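Local atomic coordinates of T-lymphoma invasion and metastasis-inducing protein 1 (Homo sapiens, PDB entry 4K2P), a protein that probably binds phosphoinositides and partner proteins such as Par-3 through its PH and coiled-coil domains, in signalling at tight junctions. Residues Tyr39-Glu52 and Ile59-Glu72. The protein carries 5 engineered substitutions. Sequence-based numbering, arbitrary orientation.
Sequences YWVSLKGCTLFFYE and IDHNSIPKHAVWVE
Phe50 meets His67 and Val69 on the face of the sheet that also carries Leu48. Its CB sits over the His67 imidazole, 4.1 Å from the ring centroid. The two ring planes differ by only 19°, yet the rings are displaced enough that they hardly overlap. Phe50 CE1 touches Val69 CG2 at 3.5 Å. The imidazole edge is turned toward the Tyr39 ring in an offset edge-to-face pair (planes at 84°), with His67 CE1 3.3 Å from Tyr39 OH; a His67 chi1 of 47° swings the imidazole back toward Phe50 and Tyr39. Replacing Phe50 with an alanine would keep the CB over the imidazole but is likely to open a gap beside Val69. Strands 47-51 and 67-70 pair antiparallel in the first sheet of the PH domain; Leu48 and Val69 exchange both backbone bonds, and Val71 N extends the pairing to Cys46 O. The other face carries Phe49, whose CD1 packs on Ala68 CB (3.8 Å) and Pro65 CG. Farther along, Ile59 CG2 and Pro65 CB clamp opposite faces of Tyr51. Lys66 NZ forms a long salt bridge to Glu52 OE1 (4.0 Å), and a water links that NZ to Glu52 N and Ile64 O. Leu48 and Phe50 both reach Phe101 of strand 98-102.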
# COMPACT_ATOMS: atom_id res chain seq x y z
N TYR A 39 2.68 8.24 -20.20
CA TYR A 39 1.57 9.14 -19.95
C TYR A 39 2.08 10.40 -19.30
O TYR A 39 3.11 10.40 -18.65
CB TYR A 39 0.54 8.51 -19.01
CG TYR A 39 -0.20 7.32 -19.54
CD1 TYR A 39 -1.30 7.48 -20.37
CD2 TYR A 39 0.17 6.03 -19.18
CE1 TYR A 39 -2.00 6.39 -20.84
CE2 TYR A 39 -0.53 4.94 -19.65
CZ TYR A 39 -1.61 5.12 -20.48
OH TYR A 39 -2.30 4.03 -20.95
N TRP A 40 1.35 11.49 -19.48
CA TRP A 40 1.42 12.61 -18.57
C TRP A 40 0.54 12.27 -17.36
O TRP A 40 -0.66 12.07 -17.50
CB TRP A 40 0.96 13.89 -19.24
CG TRP A 40 1.12 15.09 -18.38
CD1 TRP A 40 0.14 15.76 -17.70
CD2 TRP A 40 2.34 15.77 -18.07
NE1 TRP A 40 0.68 16.82 -17.01
CE2 TRP A 40 2.03 16.84 -17.22
CE3 TRP A 40 3.68 15.57 -18.45
CZ2 TRP A 40 3.00 17.72 -16.73
CZ3 TRP A 40 4.64 16.44 -17.96
CH2 TRP A 40 4.29 17.50 -17.11
N VAL A 41 1.14 12.18 -16.19
CA VAL A 41 0.43 11.77 -14.99
C VAL A 41 0.29 12.97 -14.07
O VAL A 41 1.26 13.63 -13.77
CB VAL A 41 1.16 10.62 -14.27
CG1 VAL A 41 0.42 10.22 -12.98
CG2 VAL A 41 1.28 9.44 -15.21
N SER A 42 -0.94 13.22 -13.62
CA SER A 42 -1.26 14.39 -12.83
C SER A 42 -2.03 14.00 -11.57
O SER A 42 -3.11 13.43 -11.65
CB SER A 42 -2.06 15.38 -13.67
OG SER A 42 -2.35 16.55 -12.94
N LEU A 43 -1.47 14.35 -10.43
CA LEU A 43 -2.08 14.09 -9.13
C LEU A 43 -2.93 15.27 -8.72
O LEU A 43 -2.40 16.33 -8.38
CB LEU A 43 -0.99 13.83 -8.10
CG LEU A 43 -1.41 13.64 -6.65
CD1 LEU A 43 -2.25 12.39 -6.50
CD2 LEU A 43 -0.18 13.59 -5.74
N LYS A 44 -4.25 15.10 -8.72
CA LYS A 44 -5.16 16.12 -8.22
C LYS A 44 -6.05 15.47 -7.18
O LYS A 44 -6.68 14.45 -7.43
CB LYS A 44 -6.00 16.72 -9.35
N GLY A 45 -6.10 16.08 -6.00
CA GLY A 45 -6.76 15.46 -4.87
C GLY A 45 -6.09 14.13 -4.62
O GLY A 45 -4.87 14.05 -4.55
N CYS A 46 -6.89 13.07 -4.55
CA CYS A 46 -6.38 11.74 -4.28
C CYS A 46 -6.60 10.85 -5.50
O CYS A 46 -6.91 9.66 -5.38
CB CYS A 46 -7.05 11.18 -3.03
SG CYS A 46 -5.85 10.75 -1.76
N THR A 47 -6.41 11.44 -6.68
CA THR A 47 -6.57 10.73 -7.93
C THR A 47 -5.41 11.02 -8.87
O THR A 47 -4.99 12.17 -9.03
CB THR A 47 -7.90 11.10 -8.62
OG1 THR A 47 -8.98 10.86 -7.72
CG2 THR A 47 -8.11 10.30 -9.90
N LEU A 48 -4.84 9.97 -9.45
CA LEU A 48 -3.89 10.10 -10.53
C LEU A 48 -4.62 10.05 -11.85
O LEU A 48 -5.29 9.07 -12.16
CB LEU A 48 -2.83 8.98 -10.48
CG LEU A 48 -1.80 9.03 -9.36
CD1 LEU A 48 -0.98 7.75 -9.37
CD2 LEU A 48 -0.91 10.23 -9.49
N PHE A 49 -4.51 11.12 -12.63
CA PHE A 49 -5.09 11.20 -13.96
C PHE A 49 -4.01 10.97 -15.01
O PHE A 49 -2.93 11.53 -14.94
CB PHE A 49 -5.75 12.57 -14.17
CG PHE A 49 -6.90 12.82 -13.25
CD1 PHE A 49 -8.17 12.39 -13.59
CD2 PHE A 49 -6.71 13.47 -12.05
CE1 PHE A 49 -9.24 12.62 -12.74
CE2 PHE A 49 -7.78 13.71 -11.19
CZ PHE A 49 -9.05 13.28 -11.54
N PHE A 50 -4.34 10.14 -15.99
CA PHE A 50 -3.39 9.74 -17.02
C PHE A 50 -3.83 10.31 -18.35
O PHE A 50 -4.94 10.04 -18.80
CB PHE A 50 -3.29 8.21 -17.09
CG PHE A 50 -2.77 7.58 -15.84
CD1 PHE A 50 -3.54 7.55 -14.70
CD2 PHE A 50 -1.52 7.00 -15.81
CE1 PHE A 50 -3.05 6.96 -13.54
CE2 PHE A 50 -1.03 6.42 -14.65
CZ PHE A 50 -1.80 6.40 -13.52
N TYR A 51 -2.96 11.10 -18.97
CA TYR A 51 -3.24 11.78 -20.23
C TYR A 51 -2.29 11.28 -21.32
O TYR A 51 -1.12 11.03 -21.05
CB TYR A 51 -3.07 13.30 -20.10
CG TYR A 51 -3.94 14.00 -19.08
CD1 TYR A 51 -3.57 14.07 -17.74
CD2 TYR A 51 -5.11 14.66 -19.47
CE1 TYR A 51 -4.36 14.74 -16.81
CE2 TYR A 51 -5.89 15.33 -18.55
CZ TYR A 51 -5.51 15.37 -17.23
OH TYR A 51 -6.30 16.04 -16.32
N GLU A 52 -2.80 11.12 -22.54
CA GLU A 52 -1.94 10.86 -23.70
C GLU A 52 -1.69 12.13 -24.49
O GLU A 52 -2.58 12.96 -24.65
CB GLU A 52 -2.55 9.80 -24.61
CG GLU A 52 -2.55 8.40 -24.03
CD GLU A 52 -3.10 7.35 -24.99
OE1 GLU A 52 -3.52 7.72 -26.11
OE2 GLU A 52 -3.12 6.16 -24.62
N ILE A 59 -0.71 19.64 -22.49
CA ILE A 59 -1.78 19.03 -21.71
C ILE A 59 -2.11 19.99 -20.58
O ILE A 59 -1.24 20.40 -19.83
CB ILE A 59 -1.35 17.64 -21.16
CG1 ILE A 59 -1.34 16.61 -22.29
CG2 ILE A 59 -2.28 17.16 -20.03
CD1 ILE A 59 -0.41 15.45 -22.05
N ASP A 60 -3.37 20.41 -20.50
CA ASP A 60 -3.77 21.45 -19.55
C ASP A 60 -5.13 21.12 -18.96
O ASP A 60 -5.60 19.99 -19.07
CB ASP A 60 -3.76 22.83 -20.22
CG ASP A 60 -4.66 22.90 -21.45
OD1 ASP A 60 -5.62 22.11 -21.55
OD2 ASP A 60 -4.39 23.76 -22.32
N HIS A 61 -5.76 22.10 -18.31
CA HIS A 61 -7.03 21.86 -17.61
C HIS A 61 -8.17 21.42 -18.54
O HIS A 61 -9.10 20.75 -18.09
CB HIS A 61 -7.45 23.13 -16.86
N ASN A 62 -8.09 21.77 -19.82
CA ASN A 62 -9.14 21.40 -20.77
C ASN A 62 -8.89 20.06 -21.46
O ASN A 62 -9.68 19.64 -22.30
CB ASN A 62 -9.29 22.48 -21.84
N SER A 63 -7.80 19.39 -21.09
CA SER A 63 -7.50 18.07 -21.62
C SER A 63 -8.32 17.01 -20.91
O SER A 63 -8.64 17.15 -19.73
CB SER A 63 -6.00 17.77 -21.49
OG SER A 63 -5.24 18.62 -22.33
N ILE A 64 -8.65 15.94 -21.63
CA ILE A 64 -9.47 14.86 -21.10
C ILE A 64 -8.60 13.63 -20.81
O ILE A 64 -7.98 13.09 -21.72
CB ILE A 64 -10.58 14.48 -22.11
CG1 ILE A 64 -11.45 15.71 -22.45
CG2 ILE A 64 -11.45 13.35 -21.57
CD1 ILE A 64 -12.16 16.34 -21.26
N PRO A 65 -8.57 13.18 -19.54
CA PRO A 65 -7.77 11.99 -19.21
C PRO A 65 -8.27 10.71 -19.88
O PRO A 65 -9.47 10.55 -20.07
CB PRO A 65 -7.90 11.89 -17.69
CG PRO A 65 -9.15 12.59 -17.36
CD PRO A 65 -9.33 13.68 -18.38
N LYS A 66 -7.36 9.81 -20.23
CA LYS A 66 -7.74 8.49 -20.72
C LYS A 66 -8.35 7.66 -19.60
O LYS A 66 -9.36 6.98 -19.80
CB LYS A 66 -6.53 7.76 -21.32
CG LYS A 66 -6.04 8.36 -22.63
CD LYS A 66 -7.09 8.22 -23.72
CE LYS A 66 -6.61 8.79 -25.06
NZ LYS A 66 -6.40 10.26 -25.01
N HIS A 67 -7.72 7.69 -18.44
CA HIS A 67 -8.28 7.02 -17.27
C HIS A 67 -7.72 7.62 -15.98
O HIS A 67 -6.88 8.52 -16.01
CB HIS A 67 -8.01 5.52 -17.33
CG HIS A 67 -6.61 5.17 -17.69
ND1 HIS A 67 -6.18 5.07 -19.00
CD2 HIS A 67 -5.53 4.89 -16.92
CE1 HIS A 67 -4.90 4.75 -19.02
NE2 HIS A 67 -4.48 4.64 -17.78
N ALA A 68 -8.21 7.13 -14.85
CA ALA A 68 -7.85 7.66 -13.54
C ALA A 68 -7.72 6.53 -12.53
O ALA A 68 -8.46 5.56 -12.57
CB ALA A 68 -8.88 8.67 -13.09
N VAL A 69 -6.76 6.67 -11.62
CA VAL A 69 -6.54 5.70 -10.56
C VAL A 69 -6.72 6.41 -9.23
O VAL A 69 -6.03 7.38 -8.93
CB VAL A 69 -5.13 5.07 -10.63
CG1 VAL A 69 -4.93 4.07 -9.51
CG2 VAL A 69 -4.91 4.40 -11.99
N TRP A 70 -7.65 5.90 -8.44
CA TRP A 70 -7.92 6.40 -7.10
C TRP A 70 -6.87 5.90 -6.13
O TRP A 70 -6.68 4.69 -6.01
CB TRP A 70 -9.32 5.96 -6.67
CG TRP A 70 -9.79 6.50 -5.36
CD1 TRP A 70 -9.81 7.80 -4.96
CD2 TRP A 70 -10.34 5.73 -4.28
NE1 TRP A 70 -10.34 7.89 -3.69
CE2 TRP A 70 -10.67 6.64 -3.26
CE3 TRP A 70 -10.59 4.37 -4.09
CZ2 TRP A 70 -11.23 6.22 -2.05
CZ3 TRP A 70 -11.14 3.96 -2.89
CH2 TRP A 70 -11.45 4.88 -1.89
N VAL A 71 -6.18 6.80 -5.43
CA VAL A 71 -5.01 6.41 -4.65
C VAL A 71 -5.13 6.73 -3.17
O VAL A 71 -4.12 6.73 -2.46
CB VAL A 71 -3.72 7.10 -5.19
CG1 VAL A 71 -3.52 6.76 -6.66
CG2 VAL A 71 -3.77 8.60 -5.00
N GLU A 72 -6.35 6.97 -2.68
CA GLU A 72 -6.56 7.12 -1.24
C GLU A 72 -6.07 5.85 -0.56
O GLU A 72 -6.28 4.76 -1.05
CB GLU A 72 -8.04 7.35 -0.90
CG GLU A 72 -8.43 8.82 -0.75
CD GLU A 72 -9.88 9.04 -0.30
OE1 GLU A 72 -10.40 8.25 0.52
OE2 GLU A 72 -10.49 10.01 -0.77
O HOH W 1 -5.50 12.23 -22.69